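Local coordinates for putative SAM-dependent O-methyltranferase (Podospora anserina, PDB 4YMG), which binds S-adenosylmethionine and probably transfers its methyl group to an oxygen of a substrate, at residues Ile72-Gly77 with Ile94-Tyr99; Ala145-Tyr150 with Cys171-Ala176; Pro215-Leu220 with Ile231-Gly236; Arg64-Ile69 with Phe138-Val143. One frame throughout, in Å; residues are numbered along the deposited sequence.

Interaction 1: Ile72-Gly77 with Ile94-Tyr99. With SAM (S-adenosylmethionine), chain H.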
# COMPACT_ATOMS: atom_id res chain seq x y z
N ILE B 72 1.65 -15.65 10.07
CA ILE B 72 2.79 -16.31 10.57
C ILE B 72 3.62 -15.35 11.40
O ILE B 72 4.16 -14.41 10.90
CB ILE B 72 3.62 -16.94 9.45
CG1 ILE B 72 2.71 -17.57 8.40
CG2 ILE B 72 4.65 -17.86 10.00
CD1 ILE B 72 3.43 -18.12 7.21
N GLY B 73 3.65 -15.60 12.68
CA GLY B 73 4.46 -14.89 13.64
C GLY B 73 3.67 -14.04 14.58
O GLY B 73 3.65 -12.87 14.49
N CYS B 74 2.97 -14.68 15.49
CA CYS B 74 2.00 -14.05 16.35
C CYS B 74 2.59 -13.03 17.33
O CYS B 74 2.01 -12.04 17.58
CB CYS B 74 1.25 -15.10 17.14
SG CYS B 74 -0.16 -14.51 18.04
N TYR B 75 3.77 -13.31 17.82
CA TYR B 75 4.42 -12.55 18.89
C TYR B 75 3.48 -12.42 20.10
O TYR B 75 3.14 -13.42 20.73
CB TYR B 75 4.90 -11.18 18.39
CG TYR B 75 5.88 -10.50 19.34
CD1 TYR B 75 7.06 -11.15 19.73
CD2 TYR B 75 5.64 -9.22 19.84
CE1 TYR B 75 7.96 -10.56 20.59
CE2 TYR B 75 6.55 -8.61 20.70
CZ TYR B 75 7.71 -9.28 21.07
OH TYR B 75 8.60 -8.70 21.92
N SER B 76 3.04 -11.20 20.41
CA SER B 76 2.17 -10.97 21.57
C SER B 76 0.70 -10.93 21.18
O SER B 76 -0.17 -10.78 22.04
CB SER B 76 2.54 -9.67 22.30
OG SER B 76 2.10 -8.53 21.57
N GLY B 77 0.43 -11.05 19.88
CA GLY B 77 -0.93 -11.13 19.39
C GLY B 77 -1.47 -9.81 18.88
O GLY B 77 -2.66 -9.70 18.57
N ILE B 94 -9.27 -16.47 12.23
CA ILE B 94 -7.93 -15.92 12.21
C ILE B 94 -6.98 -16.95 12.78
O ILE B 94 -7.03 -17.29 13.97
CB ILE B 94 -7.85 -14.60 12.98
CG1 ILE B 94 -8.70 -13.56 12.24
CG2 ILE B 94 -6.40 -14.11 13.09
CD1 ILE B 94 -9.25 -12.52 13.12
N VAL B 95 -6.14 -17.50 11.92
CA VAL B 95 -5.18 -18.51 12.33
C VAL B 95 -3.81 -17.86 12.51
O VAL B 95 -3.32 -17.18 11.61
CB VAL B 95 -5.09 -19.64 11.29
CG1 VAL B 95 -4.05 -20.66 11.72
CG2 VAL B 95 -6.47 -20.29 11.10
N THR B 96 -3.20 -18.05 13.66
CA THR B 96 -1.90 -17.43 13.85
C THR B 96 -0.87 -18.41 14.42
O THR B 96 -1.16 -19.18 15.34
CB THR B 96 -2.03 -16.15 14.73
OG1 THR B 96 -0.76 -15.51 14.88
CG2 THR B 96 -2.65 -16.46 16.10
N LEU B 97 0.33 -18.39 13.83
CA LEU B 97 1.37 -19.36 14.16
C LEU B 97 2.48 -18.73 14.99
O LEU B 97 2.88 -17.60 14.73
CB LEU B 97 1.97 -19.97 12.89
CG LEU B 97 1.06 -20.44 11.76
CD1 LEU B 97 1.87 -21.23 10.74
CD2 LEU B 97 -0.09 -21.27 12.30
N GLU B 98 3.00 -19.48 15.97
CA GLU B 98 4.05 -18.98 16.86
C GLU B 98 4.82 -20.14 17.50
O GLU B 98 4.22 -21.16 17.83
CB GLU B 98 3.44 -18.09 17.94
CG GLU B 98 4.42 -17.60 18.98
CD GLU B 98 5.53 -16.80 18.36
OE1 GLU B 98 5.21 -15.86 17.60
OE2 GLU B 98 6.72 -17.12 18.63
N TYR B 99 6.10 -19.95 17.71
CA TYR B 99 6.89 -21.05 18.26
C TYR B 99 7.47 -20.80 19.64
O TYR B 99 7.83 -21.67 20.35
CB TYR B 99 7.93 -21.54 17.29
CG TYR B 99 9.18 -20.76 17.20
CD1 TYR B 99 10.37 -21.39 16.96
CD2 TYR B 99 9.19 -19.39 17.28
CE1 TYR B 99 11.53 -20.70 16.83
CE2 TYR B 99 10.36 -18.69 17.18
CZ TYR B 99 11.52 -19.35 16.94
OH TYR B 99 12.72 -18.72 16.82
N SAM H . 3.02 -10.12 13.81
CA SAM H . 3.46 -9.49 15.05
C SAM H . 3.00 -8.04 15.19
O SAM H . 2.61 -7.38 14.21
OXT SAM H . 3.04 -7.50 16.30
CB SAM H . 4.98 -9.52 15.23
CG SAM H . 5.72 -10.72 14.64
SD SAM H . 7.40 -10.83 15.30
CE SAM H . 8.26 -9.68 14.18
C5' SAM H . 7.99 -12.43 14.64
C4' SAM H . 7.41 -13.60 15.43
O4' SAM H . 7.65 -14.81 14.74
C3' SAM H . 8.10 -13.73 16.79
O3' SAM H . 7.11 -13.76 17.80
C2' SAM H . 8.84 -15.05 16.73
O2' SAM H . 8.82 -15.76 17.95
C1' SAM H . 8.07 -15.80 15.64
N9 SAM H . 8.88 -16.80 14.93
C8 SAM H . 10.18 -16.70 14.48
N7 SAM H . 10.52 -17.86 13.87
C5 SAM H . 9.43 -18.69 13.90
C6 SAM H . 9.20 -19.98 13.44
N6 SAM H . 10.16 -20.66 12.81
N1 SAM H . 7.96 -20.57 13.64
C2 SAM H . 6.97 -19.89 14.31
N3 SAM H . 7.19 -18.61 14.77
C4 SAM H . 8.40 -18.02 14.56
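Glu98 lies at the end of a strand of the Rossmann-like sheet and meets the Gly73-Tyr75 backbone beside the S-adenosylmethionine. This is the class I methyltransferase scheme: a glycine-containing loop after the first strand and an acidic residue ending the second. The CB of Glu98 packs on the CB of Cys74, 3.8 Å away. CG stands anti to the backbone N (chi1 175°). The chain then bends at chi2 (59°), which carries the carboxylate to the cofactor ribose. OE1 takes two hydrogen bonds. One comes from Tyr75 N at 2.9 Å, reaching OE1 from above the carboxylate plane. The other comes from SAM O3' at 2.8 Å. OE2 accepts from SAM O2' at 2.6 Å and also from the backbone N of Ser100. Both ribose hydroxyls are thus gripped by one carboxylate, which the backbone holds in place.

On the strand side, Leu97 O accepts from Gly73 N and Cys74 N, each at 3.0 Å and from opposite faces of its carbonyl plane. Gly73 O in turn accepts from the amino N of SAM. A CB on Gly73 would clash with SAM O4', and its backbone angles also suit only glycine. Tyr99 lays one ring face on the adenine, and its CD2 comes to 3.1 Å from SAM C4.

Interaction 2: Ala145-Tyr150 with Cys171-Ala176. With SAM (S-adenosylmethionine), chain H.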
# COMPACT_ATOMS: atom_id res chain seq x y z
N ALA B 145 7.21 -13.59 10.32
CA ALA B 145 7.98 -14.42 11.24
C ALA B 145 9.49 -14.36 10.94
O ALA B 145 10.01 -13.28 10.63
CB ALA B 145 7.48 -15.86 11.18
N ASN B 146 10.19 -15.48 11.03
CA ASN B 146 11.63 -15.46 10.78
C ASN B 146 11.93 -15.14 9.32
O ASN B 146 11.45 -15.82 8.40
CB ASN B 146 12.29 -16.79 11.19
CG ASN B 146 11.62 -18.00 10.56
OD1 ASN B 146 10.41 -18.20 10.68
ND2 ASN B 146 12.41 -18.83 9.88
N LYS B 147 12.73 -14.10 9.09
CA LYS B 147 12.95 -13.61 7.74
C LYS B 147 13.61 -14.67 6.85
O LYS B 147 13.35 -14.73 5.64
CB LYS B 147 13.79 -12.31 7.76
CG LYS B 147 13.28 -11.21 8.69
CD LYS B 147 11.77 -11.02 8.62
CE LYS B 147 11.26 -10.18 9.80
NZ LYS B 147 9.83 -10.49 10.18
N ASP B 148 14.44 -15.52 7.44
CA ASP B 148 15.11 -16.57 6.68
C ASP B 148 14.16 -17.67 6.24
O ASP B 148 14.53 -18.55 5.45
CB ASP B 148 16.26 -17.18 7.50
CG ASP B 148 15.76 -17.97 8.70
OD1 ASP B 148 14.65 -17.69 9.20
OD2 ASP B 148 16.50 -18.86 9.17
N GLY B 149 12.93 -17.64 6.75
CA GLY B 149 11.94 -18.66 6.43
C GLY B 149 10.88 -18.26 5.42
O GLY B 149 10.07 -19.10 5.01
N TYR B 150 10.87 -16.99 5.00
CA TYR B 150 9.81 -16.50 4.11
C TYR B 150 9.67 -17.31 2.83
O TYR B 150 8.56 -17.64 2.44
CB TYR B 150 10.02 -15.03 3.73
CG TYR B 150 9.62 -14.01 4.79
CD1 TYR B 150 9.60 -14.33 6.15
CD2 TYR B 150 9.26 -12.72 4.43
CE1 TYR B 150 9.23 -13.37 7.12
CE2 TYR B 150 8.91 -11.76 5.37
CZ TYR B 150 8.88 -12.09 6.71
OH TYR B 150 8.51 -11.12 7.63
N CYS B 171 3.86 -9.80 2.88
CA CYS B 171 5.09 -10.17 3.59
C CYS B 171 5.72 -8.92 4.21
O CYS B 171 5.94 -7.94 3.52
CB CYS B 171 6.08 -10.84 2.65
SG CYS B 171 5.35 -12.27 1.77
N ASP B 172 6.01 -8.97 5.51
CA ASP B 172 6.43 -7.77 6.25
C ASP B 172 7.96 -7.70 6.37
O ASP B 172 8.63 -8.73 6.27
CB ASP B 172 5.77 -7.76 7.63
CG ASP B 172 5.69 -6.37 8.24
OD1 ASP B 172 5.48 -5.41 7.48
OD2 ASP B 172 5.85 -6.25 9.47
N ASN B 173 8.50 -6.50 6.58
CA ASN B 173 9.94 -6.28 6.84
C ASN B 173 10.88 -6.73 5.73
O ASN B 173 12.04 -7.08 5.98
CB ASN B 173 10.36 -6.98 8.14
CG ASN B 173 9.64 -6.44 9.36
OD1 ASN B 173 8.90 -7.17 10.04
ND2 ASN B 173 9.86 -5.17 9.67
N VAL B 174 10.40 -6.71 4.49
CA VAL B 174 11.16 -7.24 3.37
C VAL B 174 12.47 -6.48 3.12
O VAL B 174 13.46 -7.06 2.65
CB VAL B 174 10.28 -7.25 2.10
CG1 VAL B 174 11.06 -7.73 0.89
CG2 VAL B 174 9.06 -8.14 2.35
N PHE B 175 12.48 -5.19 3.46
CA PHE B 175 13.67 -4.35 3.29
C PHE B 175 14.79 -4.61 4.32
O PHE B 175 15.92 -4.20 4.11
CB PHE B 175 13.29 -2.87 3.40
CG PHE B 175 12.57 -2.32 2.20
CD1 PHE B 175 12.48 -3.03 1.02
CD2 PHE B 175 12.00 -1.04 2.26
CE1 PHE B 175 11.82 -2.50 -0.08
CE2 PHE B 175 11.34 -0.51 1.16
CZ PHE B 175 11.25 -1.25 -0.01
N ALA B 176 14.44 -5.26 5.44
CA ALA B 176 15.39 -5.46 6.55
C ALA B 176 16.11 -4.16 6.91
O ALA B 176 17.34 -4.11 6.98
CB ALA B 176 16.40 -6.57 6.20
N SAM H . 3.02 -10.12 13.81
CA SAM H . 3.46 -9.49 15.05
C SAM H . 3.00 -8.04 15.19
O SAM H . 2.61 -7.38 14.21
OXT SAM H . 3.04 -7.50 16.30
CB SAM H . 4.98 -9.52 15.23
CG SAM H . 5.72 -10.72 14.64
SD SAM H . 7.40 -10.83 15.30
CE SAM H . 8.26 -9.68 14.18
C5' SAM H . 7.99 -12.43 14.64
C4' SAM H . 7.41 -13.60 15.43
O4' SAM H . 7.65 -14.81 14.74
C3' SAM H . 8.10 -13.73 16.79
O3' SAM H . 7.11 -13.76 17.80
C2' SAM H . 8.84 -15.05 16.73
O2' SAM H . 8.82 -15.76 17.95
C1' SAM H . 8.07 -15.80 15.64
N9 SAM H . 8.88 -16.80 14.93
C8 SAM H . 10.18 -16.70 14.48
N7 SAM H . 10.52 -17.86 13.87
C5 SAM H . 9.43 -18.69 13.90
C6 SAM H . 9.20 -19.98 13.44
N6 SAM H . 10.16 -20.66 12.81
N1 SAM H . 7.96 -20.57 13.64
C2 SAM H . 6.97 -19.89 14.31
N3 SAM H . 7.19 -18.61 14.77
C4 SAM H . 8.40 -18.02 14.56
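Tyr150 OH is held between two groups. It donates to Asp172 O at 2.8 Å and accepts from Lys147 NZ at 2.9 Å. The bond to Asp172 O leaves the carbonyl plane by 38°, while that oxygen sits at the ring edge, near the ring plane. Lys147 NZ has a second acceptor, Ala145 O, at 2.8 Å and in the carbonyl plane. Its side chain is bent at chi2 (-42°), which folds the amine back over its own loop. One ammonium group therefore ties the start of the loop to the tyrosine. Further along the ring, Tyr150 CE2 rests 4.0 Å from Cys171 CB.

These two loops follow the fourth and fifth strands of the Rossmann-like sheet, and Tyr150 opens helix 150-159. Asp172-Asn173 probably occupies the position of the Asp-Asn pair that supplies metal ligands in relatives such as catechol O-methyltransferase. A phenylalanine in place of Tyr150 would probably leave Asp172 O without this donor and Lys147 NZ with one acceptor fewer, setting the lysine tip freer to turn.

Asn173 meets the lysine through carbon, with its CB 3.7 Å from Lys147 CE. On the cofactor side Ala145 CA approaches SAM O4' to 3.5 Å. Asn146 OD1 comes to 3.2 Å from SAM N7 at the adenine rim and is hydrogen-bonded to Tyr153. The other end of that amide, Asn146 ND2, donates to Asp148 OD1 at 2.6 Å.

Interaction 3: Pro215-Leu220 with Ile231-Gly236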
# COMPACT_ATOMS: atom_id res chain seq x y z
N PRO B 215 6.25 -18.33 -12.26
CA PRO B 215 5.29 -17.91 -13.29
C PRO B 215 3.83 -17.92 -12.82
O PRO B 215 2.95 -17.44 -13.53
CB PRO B 215 5.51 -18.94 -14.41
CG PRO B 215 6.00 -20.15 -13.69
CD PRO B 215 6.84 -19.65 -12.54
N ARG B 216 3.58 -18.47 -11.64
CA ARG B 216 2.20 -18.62 -11.19
C ARG B 216 1.61 -17.36 -10.55
O ARG B 216 0.40 -17.29 -10.32
CB ARG B 216 2.10 -19.76 -10.19
CG ARG B 216 2.53 -21.11 -10.74
CD ARG B 216 2.65 -22.11 -9.62
NE ARG B 216 3.68 -21.73 -8.65
CZ ARG B 216 3.91 -22.38 -7.51
NH1 ARG B 216 3.16 -23.43 -7.19
NH2 ARG B 216 4.87 -21.98 -6.69
N ILE B 217 2.46 -16.39 -10.25
CA ILE B 217 2.04 -15.30 -9.36
C ILE B 217 2.33 -13.91 -9.92
O ILE B 217 3.21 -13.76 -10.77
CB ILE B 217 2.71 -15.40 -7.98
CG1 ILE B 217 4.24 -15.50 -8.12
CG2 ILE B 217 2.15 -16.58 -7.19
CD1 ILE B 217 5.02 -15.48 -6.79
N ASP B 218 1.58 -12.93 -9.43
CA ASP B 218 1.86 -11.51 -9.63
C ASP B 218 2.51 -10.99 -8.36
O ASP B 218 2.11 -11.37 -7.26
CB ASP B 218 0.59 -10.71 -9.92
CG ASP B 218 -0.06 -11.08 -11.23
OD1 ASP B 218 0.67 -11.28 -12.23
OD2 ASP B 218 -1.30 -11.17 -11.25
N VAL B 219 3.49 -10.11 -8.51
CA VAL B 219 4.32 -9.70 -7.38
C VAL B 219 4.56 -8.20 -7.36
O VAL B 219 4.94 -7.62 -8.39
CB VAL B 219 5.69 -10.40 -7.41
CG1 VAL B 219 6.58 -9.90 -6.28
CG2 VAL B 219 5.51 -11.91 -7.33
N LEU B 220 4.36 -7.57 -6.20
CA LEU B 220 4.71 -6.15 -6.04
C LEU B 220 5.42 -5.91 -4.71
O LEU B 220 4.86 -6.22 -3.65
CB LEU B 220 3.46 -5.27 -6.11
CG LEU B 220 3.66 -3.76 -5.90
CD1 LEU B 220 4.31 -3.08 -7.12
CD2 LEU B 220 2.32 -3.12 -5.58
N ILE B 231 1.64 -10.49 -2.86
CA ILE B 231 1.62 -11.62 -3.78
C ILE B 231 0.17 -12.11 -4.00
O ILE B 231 -0.61 -12.25 -3.05
CB ILE B 231 2.48 -12.81 -3.25
CG1 ILE B 231 3.87 -12.35 -2.81
CG2 ILE B 231 2.58 -13.90 -4.30
CD1 ILE B 231 4.63 -13.39 -2.00
N ARG B 232 -0.18 -12.36 -5.25
CA ARG B 232 -1.45 -12.98 -5.58
C ARG B 232 -1.20 -14.02 -6.65
O ARG B 232 -0.20 -13.93 -7.38
CB ARG B 232 -2.48 -11.94 -6.07
CG ARG B 232 -2.13 -11.28 -7.41
CD ARG B 232 -3.12 -10.20 -7.84
NE ARG B 232 -4.43 -10.77 -8.17
CZ ARG B 232 -4.78 -11.17 -9.39
NH1 ARG B 232 -3.93 -11.05 -10.40
NH2 ARG B 232 -5.98 -11.70 -9.60
N TRP B 233 -2.09 -15.00 -6.75
CA TRP B 233 -2.12 -15.85 -7.94
C TRP B 233 -2.37 -14.98 -9.17
O TRP B 233 -3.16 -14.03 -9.12
CB TRP B 233 -3.24 -16.90 -7.85
CG TRP B 233 -3.06 -17.96 -6.82
CD1 TRP B 233 -3.84 -18.17 -5.72
CD2 TRP B 233 -2.05 -18.97 -6.80
NE1 TRP B 233 -3.37 -19.25 -5.01
CE2 TRP B 233 -2.28 -19.77 -5.66
CE3 TRP B 233 -0.97 -19.29 -7.63
CZ2 TRP B 233 -1.47 -20.85 -5.32
CZ3 TRP B 233 -0.17 -20.37 -7.30
CH2 TRP B 233 -0.42 -21.14 -6.15
N LYS B 234 -1.74 -15.31 -10.29
CA LYS B 234 -2.14 -14.70 -11.56
C LYS B 234 -3.61 -15.02 -11.87
O LYS B 234 -4.16 -16.00 -11.35
CB LYS B 234 -1.25 -15.19 -12.71
CG LYS B 234 0.15 -14.60 -12.70
CD LYS B 234 0.85 -14.84 -14.03
CE LYS B 234 2.32 -14.40 -13.97
NZ LYS B 234 2.50 -12.96 -13.61
N ASP B 235 -4.23 -14.19 -12.70
CA ASP B 235 -5.60 -14.41 -13.16
C ASP B 235 -5.77 -15.81 -13.72
O ASP B 235 -4.89 -16.30 -14.42
CB ASP B 235 -5.97 -13.41 -14.25
CG ASP B 235 -6.06 -11.98 -13.74
OD1 ASP B 235 -6.20 -11.78 -12.52
OD2 ASP B 235 -6.00 -11.06 -14.59
N GLY B 236 -6.90 -16.45 -13.42
CA GLY B 236 -7.21 -17.74 -14.03
C GLY B 236 -7.42 -17.65 -15.54
O GLY B 236 -7.62 -16.56 -16.10
O HOH W 1 -2.84 -11.86 -13.29
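The antiparallel hairpin of strands 217-222 and 228-233 sets Asp218 beside Arg232 as a hydrogen-bonded pair. The short strand axes run at 162° to each other. Asp218 N donates to Arg232 O at 2.9 Å, and Arg232 N answers to Asp218 O at 3.2 Å. Past the strand end the pairing goes on, with a nearly straight bond (177°) from Lys234 N to Arg216 O.

The Asp218 carboxylate is the centre of a salt-bridge network. OD1 receives Lys234 NZ at 2.8 Å on its anti side. The lysine chain is bent at chi4 (-58°), which lets NZ also donate to Ile217 O at 3.0 Å, from above that carbonyl plane. OD2 meets Arg232 NH1 at 2.8 Å in a salt bridge whose hydrogen bond is weak. A water donates to OD2 at 2.6 Å and accepts from Asp235 N. Arg232 grips Asp235 end-on, with NH1 and NH2 both on OD1, NH2 at 2.9 Å. Asp235 OD1 has a further partner, Lys65 of the second subunit.

Ile217 CD1 packs on Ile231 CG2. Before the strand, Arg216 CB touches Trp233 CZ3 at 3.7 Å, and the indole edge stands over one face of the guanidinium. Arg216 is salt-bridged to Asp214 and Asp159, and Trp233 NE1 donates to Leu163 O. This hairpin closes the sheet in the strand order 3-2-1-4-5-7-6, the signature of the class I methyltransferase fold.

Interaction 4: Arg64-Ile69 with Phe138-Val143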
# COMPACT_ATOMS: atom_id res chain seq x y z
N ARG B 64 -10.99 -5.37 2.42
CA ARG B 64 -10.98 -6.61 1.64
C ARG B 64 -12.01 -7.64 2.07
O ARG B 64 -12.37 -8.53 1.30
CB ARG B 64 -9.59 -7.25 1.70
CG ARG B 64 -8.48 -6.37 1.14
CD ARG B 64 -7.18 -7.13 1.08
NE ARG B 64 -7.24 -8.20 0.10
CZ ARG B 64 -6.77 -8.10 -1.15
NH1 ARG B 64 -6.22 -6.96 -1.57
NH2 ARG B 64 -6.87 -9.13 -1.97
N LYS B 65 -12.48 -7.51 3.31
CA LYS B 65 -13.39 -8.48 3.93
C LYS B 65 -13.01 -9.95 3.67
O LYS B 65 -13.78 -10.72 3.09
CB LYS B 65 -14.83 -8.18 3.47
CG LYS B 65 -15.19 -6.71 3.81
CD LYS B 65 -16.65 -6.38 3.67
CE LYS B 65 -16.90 -4.93 4.07
NZ LYS B 65 -16.35 -4.56 5.42
N PRO B 66 -11.81 -10.35 4.12
CA PRO B 66 -11.42 -11.75 3.93
C PRO B 66 -12.30 -12.67 4.78
O PRO B 66 -12.78 -12.27 5.84
CB PRO B 66 -9.96 -11.78 4.40
CG PRO B 66 -9.86 -10.66 5.38
CD PRO B 66 -10.82 -9.60 4.92
N LYS B 67 -12.51 -13.88 4.28
CA LYS B 67 -13.30 -14.88 5.00
C LYS B 67 -12.44 -15.61 6.01
O LYS B 67 -12.91 -16.03 7.06
CB LYS B 67 -13.92 -15.86 4.00
CG LYS B 67 -14.61 -17.05 4.63
CD LYS B 67 -15.62 -17.67 3.67
CE LYS B 67 -16.95 -16.91 3.72
NZ LYS B 67 -17.49 -16.83 5.11
N ARG B 68 -11.16 -15.79 5.67
CA ARG B 68 -10.21 -16.45 6.56
C ARG B 68 -8.88 -15.73 6.48
O ARG B 68 -8.44 -15.35 5.39
CB ARG B 68 -10.00 -17.92 6.19
CG ARG B 68 -11.11 -18.86 6.57
CD ARG B 68 -10.72 -20.32 6.23
NE ARG B 68 -9.95 -20.99 7.28
CZ ARG B 68 -9.01 -21.90 7.05
NH1 ARG B 68 -8.69 -22.24 5.80
NH2 ARG B 68 -8.37 -22.47 8.06
N ILE B 69 -8.23 -15.58 7.62
CA ILE B 69 -6.92 -14.95 7.67
C ILE B 69 -5.90 -15.86 8.33
O ILE B 69 -6.17 -16.45 9.39
CB ILE B 69 -6.98 -13.62 8.44
CG1 ILE B 69 -7.84 -12.61 7.69
CG2 ILE B 69 -5.57 -13.07 8.68
CD1 ILE B 69 -8.01 -11.29 8.42
N PHE B 138 -6.96 -19.38 2.56
CA PHE B 138 -7.06 -18.09 3.23
C PHE B 138 -7.13 -16.95 2.23
O PHE B 138 -6.47 -16.99 1.18
CB PHE B 138 -5.87 -17.89 4.17
CG PHE B 138 -5.79 -18.92 5.27
CD1 PHE B 138 -5.11 -20.10 5.08
CD2 PHE B 138 -6.42 -18.70 6.49
CE1 PHE B 138 -5.04 -21.07 6.10
CE2 PHE B 138 -6.35 -19.65 7.50
CZ PHE B 138 -5.66 -20.83 7.30
N ASP B 139 -7.94 -15.94 2.55
CA ASP B 139 -8.12 -14.78 1.68
C ASP B 139 -7.05 -13.72 1.95
O ASP B 139 -6.78 -12.86 1.11
CB ASP B 139 -9.50 -14.16 1.88
CG ASP B 139 -10.60 -14.93 1.16
OD1 ASP B 139 -10.30 -15.59 0.13
OD2 ASP B 139 -11.77 -14.84 1.61
N LEU B 140 -6.43 -13.79 3.11
CA LEU B 140 -5.37 -12.85 3.45
C LEU B 140 -4.37 -13.59 4.30
O LEU B 140 -4.73 -14.21 5.29
CB LEU B 140 -5.92 -11.62 4.19
CG LEU B 140 -4.97 -10.43 4.39
CD1 LEU B 140 -5.76 -9.18 4.70
CD2 LEU B 140 -3.94 -10.68 5.50
N ILE B 141 -3.11 -13.54 3.88
CA ILE B 141 -2.04 -14.18 4.62
C ILE B 141 -0.98 -13.13 4.93
O ILE B 141 -0.46 -12.48 4.02
CB ILE B 141 -1.42 -15.36 3.83
CG1 ILE B 141 -2.49 -16.39 3.46
CG2 ILE B 141 -0.26 -15.98 4.63
CD1 ILE B 141 -1.96 -17.52 2.54
N PHE B 142 -0.65 -13.01 6.21
CA PHE B 142 0.34 -12.05 6.68
C PHE B 142 1.59 -12.80 7.13
O PHE B 142 1.56 -13.52 8.12
CB PHE B 142 -0.24 -11.21 7.82
CG PHE B 142 0.67 -10.11 8.33
CD1 PHE B 142 1.24 -9.20 7.47
CD2 PHE B 142 0.89 -9.96 9.70
CE1 PHE B 142 2.06 -8.17 7.95
CE2 PHE B 142 1.70 -8.95 10.19
CZ PHE B 142 2.28 -8.05 9.32
N VAL B 143 2.68 -12.64 6.40
CA VAL B 143 3.92 -13.35 6.73
C VAL B 143 4.82 -12.40 7.50
O VAL B 143 5.30 -11.42 6.95
CB VAL B 143 4.65 -13.85 5.46
CG1 VAL B 143 6.01 -14.49 5.83
CG2 VAL B 143 3.76 -14.82 4.69
O HOH W 2 -8.10 -10.70 0.92
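Phe138 and Arg68 stack where the first and fourth strands of the Rossmann-like sheet begin to run side by side in parallel. The guanidinium lies over one face of the ring, off-centre, as a cation-pi contact. Centres are 3.9 Å apart and the planes differ by 29°. The bend of Arg68 at chi3 (86°) lays the group on the ring. Its NE is salt-bridged to Glu93, and NH1 bonds to the carbonyls of Glu135 and Glu137. A leucine at Phe138 would probably leave the guanidinium without its flat partner, held by these polar bonds but with a gap under one face.

Asp139 comes next, at a corner of the chain. Its N donates to Arg68 O at 2.9 Å. OD2 accepts from Lys67 N at 2.9 Å through the anti lone pair, in a fairly straight bond (166°). OD1 is hydrogen-bonded to Ser164 OG, so both carboxylate oxygens are engaged. CB packs on Pro66 CB at 3.5 Å. A water bridges Asp139 O and Arg64 NE, 2.8 Å from NE. Arg64 NH1 is salt-bridged to Asp63 of the second subunit.

Leu140 N adds a weak bond to Arg68 O at 3.4 Å, while the buried Arg68 N has no partner. Leu140 CB lies against both Pro66 CB and Ile69 CG1. Ile69 CA makes a CA-H...O contact with Leu140 O, 3.3 Å apart.

In the fold
Interactions 1, 3 and 4 lie on one sheet, and interaction 2 joins loops leaving its fourth and fifth strands. Interaction 4 pairs the starts of the neighbouring strands 68-72 and 138-143. Interactions 1 and 2 form at the cofactor end, their centres about 14 Å apart, and both touch the S-adenosylmethionine. Ile72 O meets Ala145 CB at 3.6 Å. Interaction 4 is probably bonded to interaction 1 through Val95 N and Ile69 O (2.7 Å), and to interaction 2 through Asp172 N and Val143 O (2.9 Å). Interaction 3 lies away from the pocket, its centre about 25 Å from that of interaction 1. It touches interaction 2 through Ile231 CD1 and Cys171 SG (4.0 Å). Like interaction 4, it reaches the second subunit.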